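Local coordinates for intradiol ring-cleavage dioxygenase (PDB 4ILV), which probably catalyses iron(III)-dependent intradiol ring cleavage of catechol-type aromatic compounds as the dioxygenase part of a secreted bacterial fusion enzyme, at residues A[43-56]-A[95-107]. Residues are numbered along the deposited sequence; the frame is centred on the assembly and turned at random.
With FE (Fe (III) ion), chain C.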
loop_
_atom_site.group_PDB
_atom_site.type_symbol
_atom_site.label_atom_id
_atom_site.label_comp_id
_atom_site.label_asym_id
_atom_site.label_seq_id
_atom_site.Cartn_x
_atom_site.Cartn_y
_atom_site.Cartn_z
ATOM N N PRO A 43 5.877 10.346 -9.774
ATOM C CA PRO A 43 5.181 10.930 -10.923
ATOM C C PRO A 43 3.903 10.181 -11.300
ATOM O O PRO A 43 3.068 10.745 -11.999
ATOM C CB PRO A 43 6.222 10.835 -12.050
ATOM C CG PRO A 43 7.107 9.710 -11.654
ATOM C CD PRO A 43 7.169 9.747 -10.153
ATOM N N TYR A 44 3.739 8.950 -10.817
ATOM C CA TYR A 44 2.677 8.067 -11.316
ATOM C C TYR A 44 1.372 8.054 -10.513
ATOM O O TYR A 44 0.514 7.199 -10.728
ATOM C CB TYR A 44 3.225 6.654 -11.519
ATOM C CG TYR A 44 4.419 6.646 -12.443
ATOM C CD1 TYR A 44 4.422 7.406 -13.608
ATOM C CD2 TYR A 44 5.570 5.931 -12.125
ATOM C CE1 TYR A 44 5.521 7.428 -14.446
ATOM C CE2 TYR A 44 6.680 5.947 -12.964
ATOM C CZ TYR A 44 6.648 6.697 -14.121
ATOM O OH TYR A 44 7.745 6.720 -14.959
ATOM N N PHE A 45 1.224 8.981 -9.578
ATOM C CA PHE A 45 -0.049 9.118 -8.883
ATOM C C PHE A 45 -1.109 9.747 -9.793
ATOM O O PHE A 45 -0.808 10.622 -10.600
ATOM C CB PHE A 45 0.104 9.955 -7.608
ATOM C CG PHE A 45 -1.200 10.239 -6.910
ATOM C CD1 PHE A 45 -1.874 9.232 -6.228
ATOM C CD2 PHE A 45 -1.757 11.513 -6.940
ATOM C CE1 PHE A 45 -3.079 9.496 -5.576
ATOM C CE2 PHE A 45 -2.965 11.782 -6.294
ATOM C CZ PHE A 45 -3.624 10.770 -5.611
ATOM N N LYS A 46 -2.350 9.296 -9.653
ATOM C CA LYS A 46 -3.483 9.922 -10.324
ATOM C C LYS A 46 -4.584 10.138 -9.289
ATOM O O LYS A 46 -5.000 9.195 -8.608
ATOM C CB LYS A 46 -4.002 9.051 -11.470
ATOM C CG LYS A 46 -3.102 9.043 -12.692
ATOM C CD LYS A 46 -3.716 8.264 -13.859
ATOM C CE LYS A 46 -4.960 8.939 -14.412
ATOM N NZ LYS A 46 -5.504 8.182 -15.585
ATOM N N PRO A 47 -5.045 11.390 -9.146
ATOM C CA PRO A 47 -6.156 11.639 -8.224
ATOM C C PRO A 47 -7.430 10.981 -8.745
ATOM O O PRO A 47 -7.469 10.569 -9.905
ATOM C CB PRO A 47 -6.292 13.168 -8.241
ATOM C CG PRO A 47 -5.700 13.591 -9.540
ATOM C CD PRO A 47 -4.582 12.625 -9.807
ATOM N N ASP A 48 -8.436 10.872 -7.882
ATOM C CA ASP A 48 -9.759 10.381 -8.251
ATOM C C ASP A 48 -9.808 8.890 -8.545
ATOM O O ASP A 48 -10.505 8.474 -9.467
ATOM C CB ASP A 48 -10.344 11.177 -9.427
ATOM C CG ASP A 48 -10.478 12.656 -9.115
ATOM O OD1 ASP A 48 -10.875 12.988 -7.976
ATOM O OD2 ASP A 48 -10.193 13.485 -10.008
ATOM N N SER A 49 -9.078 8.088 -7.764
ATOM C CA SER A 49 -9.155 6.635 -7.889
ATOM C C SER A 49 -10.573 6.216 -7.508
ATOM O O SER A 49 -11.240 6.919 -6.751
ATOM C CB SER A 49 -8.137 5.938 -6.972
ATOM O OG SER A 49 -8.515 6.020 -5.600
ATOM N N PRO A 50 -11.050 5.088 -8.064
ATOM C CA PRO A 50 -12.379 4.574 -7.719
ATOM C C PRO A 50 -12.358 3.923 -6.339
ATOM O O PRO A 50 -11.294 3.537 -5.863
ATOM C CB PRO A 50 -12.619 3.508 -8.782
ATOM C CG PRO A 50 -11.243 3.040 -9.151
ATOM C CD PRO A 50 -10.376 4.248 -9.073
ATOM N N PRO A 51 -13.523 3.797 -5.695
ATOM C CA PRO A 51 -13.519 3.033 -4.441
ATOM C C PRO A 51 -13.568 1.523 -4.697
ATOM O O PRO A 51 -14.526 1.024 -5.309
ATOM C CB PRO A 51 -14.797 3.504 -3.744
ATOM C CG PRO A 51 -15.717 3.887 -4.892
ATOM C CD PRO A 51 -14.836 4.389 -6.002
ATOM N N ARG A 52 -12.536 0.816 -4.242
ATOM C CA ARG A 52 -12.492 -0.645 -4.298
ATOM C C ARG A 52 -11.358 -1.200 -3.444
ATOM O O ARG A 52 -10.280 -0.618 -3.386
ATOM C CB ARG A 52 -12.310 -1.129 -5.747
ATOM C CG ARG A 52 -11.135 -0.501 -6.487
ATOM C CD ARG A 52 -11.126 -0.943 -7.978
ATOM N NE ARG A 52 -10.231 -0.120 -8.800
ATOM C CZ ARG A 52 -10.303 -0.029 -10.133
ATOM N NH1 ARG A 52 -9.460 0.751 -10.806
ATOM N NH2 ARG A 52 -11.239 -0.691 -10.805
ATOM N N THR A 53 -11.578 -2.359 -2.828
ATOM C CA THR A 53 -10.521 -3.000 -2.044
ATOM C C THR A 53 -9.801 -4.042 -2.887
ATOM O O THR A 53 -8.709 -4.483 -2.538
ATOM C CB THR A 53 -11.080 -3.710 -0.834
ATOM O OG1 THR A 53 -12.048 -4.663 -1.277
ATOM C CG2 THR A 53 -11.735 -2.710 0.123
ATOM N N SER A 54 -10.426 -4.442 -3.999
ATOM C CA SER A 54 -9.811 -5.422 -4.884
ATOM C C SER A 54 -9.383 -4.784 -6.204
ATOM O O SER A 54 -10.187 -4.142 -6.872
ATOM C CB SER A 54 -10.773 -6.579 -5.141
ATOM O OG SER A 54 -10.204 -7.521 -6.033
ATOM N N LEU A 55 -8.124 -4.975 -6.586
ATOM C CA LEU A 55 -7.607 -4.376 -7.813
ATOM C C LEU A 55 -7.485 -5.404 -8.922
ATOM O O LEU A 55 -7.089 -5.072 -10.032
ATOM C CB LEU A 55 -6.216 -3.784 -7.569
ATOM C CG LEU A 55 -6.102 -2.759 -6.439
ATOM C CD1 LEU A 55 -4.687 -2.219 -6.365
ATOM C CD2 LEU A 55 -7.115 -1.617 -6.623
ATOM N N VAL A 56 -7.789 -6.661 -8.618
ATOM C CA VAL A 56 -7.519 -7.742 -9.559
ATOM C C VAL A 56 -8.660 -8.730 -9.642
ATOM O O VAL A 56 -9.563 -8.720 -8.812
ATOM C CB VAL A 56 -6.263 -8.530 -9.170
ATOM C CG1 VAL A 56 -5.067 -7.597 -9.052
ATOM C CG2 VAL A 56 -6.485 -9.279 -7.847
ATOM N N TYR A 95 2.774 1.376 -14.759
ATOM C CA TYR A 95 1.649 2.074 -14.130
ATOM C C TYR A 95 0.657 2.474 -15.217
ATOM O O TYR A 95 1.047 2.775 -16.348
ATOM C CB TYR A 95 2.103 3.341 -13.386
ATOM C CG TYR A 95 2.900 3.089 -12.122
ATOM C CD1 TYR A 95 2.277 3.101 -10.869
ATOM C CD2 TYR A 95 4.269 2.847 -12.173
ATOM C CE1 TYR A 95 3.001 2.867 -9.701
ATOM C CE2 TYR A 95 5.007 2.622 -11.001
ATOM C CZ TYR A 95 4.364 2.624 -9.770
ATOM O OH TYR A 95 5.074 2.394 -8.603
ATOM N N ASP A 96 -0.625 2.512 -14.873
ATOM C CA ASP A 96 -1.644 2.908 -15.843
ATOM C C ASP A 96 -1.863 4.413 -15.775
ATOM O O ASP A 96 -2.413 4.912 -14.799
ATOM C CB ASP A 96 -2.949 2.143 -15.578
ATOM C CG ASP A 96 -4.033 2.427 -16.619
ATOM O OD1 ASP A 96 -3.765 3.093 -17.641
ATOM O OD2 ASP A 96 -5.169 1.961 -16.408
ATOM N N MET A 97 -1.407 5.136 -16.799
ATOM C CA MET A 97 -1.565 6.593 -16.833
ATOM C C MET A 97 -2.804 7.055 -17.600
ATOM O O MET A 97 -3.232 8.201 -17.477
ATOM C CB MET A 97 -0.321 7.271 -17.427
ATOM C CG MET A 97 0.952 7.099 -16.601
ATOM S SD MET A 97 0.741 7.296 -14.811
ATOM C CE MET A 97 0.150 8.981 -14.666
ATOM N N THR A 98 -3.372 6.167 -18.404
ATOM C CA THR A 98 -4.530 6.536 -19.208
ATOM C C THR A 98 -5.801 6.193 -18.432
ATOM O O THR A 98 -6.774 6.952 -18.462
ATOM C CB THR A 98 -4.499 5.881 -20.609
ATOM O OG1 THR A 98 -4.859 4.501 -20.524
ATOM C CG2 THR A 98 -3.104 5.986 -21.191
ATOM N N GLY A 99 -5.792 5.043 -17.756
ATOM C CA GLY A 99 -6.894 4.662 -16.884
ATOM C C GLY A 99 -6.532 4.541 -15.412
ATOM O O GLY A 99 -5.605 5.196 -14.919
ATOM N N PHE A 100 -7.239 3.665 -14.705
ATOM C CA PHE A 100 -7.041 3.539 -13.268
ATOM C C PHE A 100 -6.793 2.104 -12.846
ATOM O O PHE A 100 -7.026 1.738 -11.686
ATOM C CB PHE A 100 -8.229 4.150 -12.512
ATOM C CG PHE A 100 -8.278 5.655 -12.588
ATOM C CD1 PHE A 100 -7.753 6.432 -11.570
ATOM C CD2 PHE A 100 -8.834 6.289 -13.685
ATOM C CE1 PHE A 100 -7.791 7.809 -11.640
ATOM C CE2 PHE A 100 -8.872 7.668 -13.766
ATOM C CZ PHE A 100 -8.351 8.430 -12.738
ATOM N N ALA A 101 -6.299 1.284 -13.770
ATOM C CA ALA A 101 -5.906 -0.062 -13.376
ATOM C C ALA A 101 -4.873 0.025 -12.242
ATOM O O ALA A 101 -3.977 0.873 -12.266
ATOM C CB ALA A 101 -5.356 -0.844 -14.562
ATOM N N PHE A 102 -5.022 -0.841 -11.245
ATOM C CA PHE A 102 -4.130 -0.868 -10.090
ATOM C C PHE A 102 -4.109 0.418 -9.301
ATOM O O PHE A 102 -3.100 0.779 -8.690
ATOM C CB PHE A 102 -2.726 -1.327 -10.483
ATOM C CG PHE A 102 -2.676 -2.774 -10.816
ATOM C CD1 PHE A 102 -2.687 -3.719 -9.799
ATOM C CD2 PHE A 102 -2.682 -3.202 -12.131
ATOM C CE1 PHE A 102 -2.669 -5.061 -10.087
ATOM C CE2 PHE A 102 -2.668 -4.558 -12.435
ATOM C CZ PHE A 102 -2.662 -5.489 -11.411
ATOM N N ARG A 103 -5.254 1.090 -9.314
ATOM C CA ARG A 103 -5.504 2.251 -8.479
ATOM C C ARG A 103 -6.860 2.026 -7.809
ATOM O O ARG A 103 -7.836 1.659 -8.465
ATOM C CB ARG A 103 -5.529 3.531 -9.322
ATOM C CG ARG A 103 -4.316 3.679 -10.245
ATOM C CD ARG A 103 -4.337 4.988 -11.010
ATOM N NE ARG A 103 -3.182 5.126 -11.891
ATOM C CZ ARG A 103 -1.999 5.601 -11.505
ATOM N NH1 ARG A 103 -1.006 5.699 -12.387
ATOM N NH2 ARG A 103 -1.802 5.971 -10.237
ATOM N N GLY A 104 -6.925 2.223 -6.501
ATOM C CA GLY A 104 -8.185 2.079 -5.791
ATOM C C GLY A 104 -8.072 2.517 -4.338
ATOM O O GLY A 104 -7.032 2.326 -3.719
ATOM N N HIS A 105 -9.140 3.098 -3.792
ATOM C CA HIS A 105 -9.122 3.552 -2.404
ATOM C C HIS A 105 -10.228 2.918 -1.573
ATOM O O HIS A 105 -11.200 2.367 -2.116
ATOM C CB HIS A 105 -9.224 5.080 -2.321
ATOM C CG HIS A 105 -10.567 5.626 -2.709
ATOM N ND1 HIS A 105 -10.838 6.114 -3.972
ATOM C CD2 HIS A 105 -11.704 5.783 -1.993
ATOM C CE1 HIS A 105 -12.093 6.529 -4.019
ATOM N NE2 HIS A 105 -12.638 6.338 -2.830
ATOM N N GLN A 106 -10.080 3.035 -0.255
ATOM C CA GLN A 106 -11.023 2.461 0.697
ATOM C C GLN A 106 -10.982 3.232 2.009
ATOM O O GLN A 106 -10.097 4.055 2.226
ATOM C CB GLN A 106 -10.681 0.998 0.970
ATOM C CG GLN A 106 -9.313 0.806 1.635
ATOM C CD GLN A 106 -8.939 -0.647 1.780
ATOM O OE1 GLN A 106 -9.252 -1.282 2.788
ATOM N NE2 GLN A 106 -8.249 -1.187 0.776
ATOM N N PHE A 107 -11.951 2.956 2.878
ATOM C CA PHE A 107 -12.025 3.573 4.200
ATOM C C PHE A 107 -11.978 2.497 5.271
ATOM O O PHE A 107 -12.542 1.411 5.089
ATOM C CB PHE A 107 -13.311 4.388 4.344
ATOM C CG PHE A 107 -13.371 5.573 3.432
ATOM C CD1 PHE A 107 -12.978 6.826 3.876
ATOM C CD2 PHE A 107 -13.795 5.432 2.121
ATOM C CE1 PHE A 107 -13.021 7.928 3.031
ATOM C CE2 PHE A 107 -13.837 6.527 1.271
ATOM C CZ PHE A 107 -13.451 7.776 1.732
HETATM FE FE FE C . 6.447 3.753 -7.948
HETATM O O HOH W 1 -3.584 6.855 -8.271
HETATM O O HOH W 2 -8.204 0.376 -1.723
HETATM O O HOH W 3 -7.276 -2.519 -11.014
#
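At the iron(III) site of this intradiol dioxygenase fold, Tyr44 lies against the metal-binding Tyr95; farther on, 43-56 reaches the edge strand 103-107 of an antiparallel sheet around Pro51. Tyr95 OH binds the iron at 2.0 Å, alongside Tyr124, His130 and His132. Tyr44 CB rests over one face of the Tyr95 ring, a CH-pi contact, while the two rings, planes at 29°, are offset with little overlap. Met97 SD approaches Tyr44 CD1 obliquely, a Met-aromatic contact.

The guanidinium of Arg103 ties the metal ligand's neighbour to the loop. Arg103 NH1 and Arg103 NH2 both donate to Tyr44 O, each at 2.7 Å, and NE with NH1 takes Asp96 O side-on, so two carbonyl oxygens near the guanidinium plane fix its rotation. Lys46 CG covers one face of that group. The lysine chain then bends at chi3 (67°), bringing Lys46 NZ to hydrogen-bond Met97 O (3.0 Å) and Gly99 O, in each case from above the carbonyl plane, with a cation-pi contact over the face of Phe100.

Farther along, Pro51 and His105 form a single beta bridge: His105 N donates to Pro50 O and Arg52 N to His105 O. His105 ND1 gives a bond in its ring plane to Ser49 OG (2.8 Å), which is also hydrogen-bonded to Asp85 OD1. Leu55 and Val56 meet Phe102, Val56 CG1 coming to 3.6 Å from Phe102 CE1. Arg52, its chain extended from CG to NE, turns NE and NH1 side-on to Arg103 O, both at 3.0 Å, with Pro50 CG over one guanidinium face.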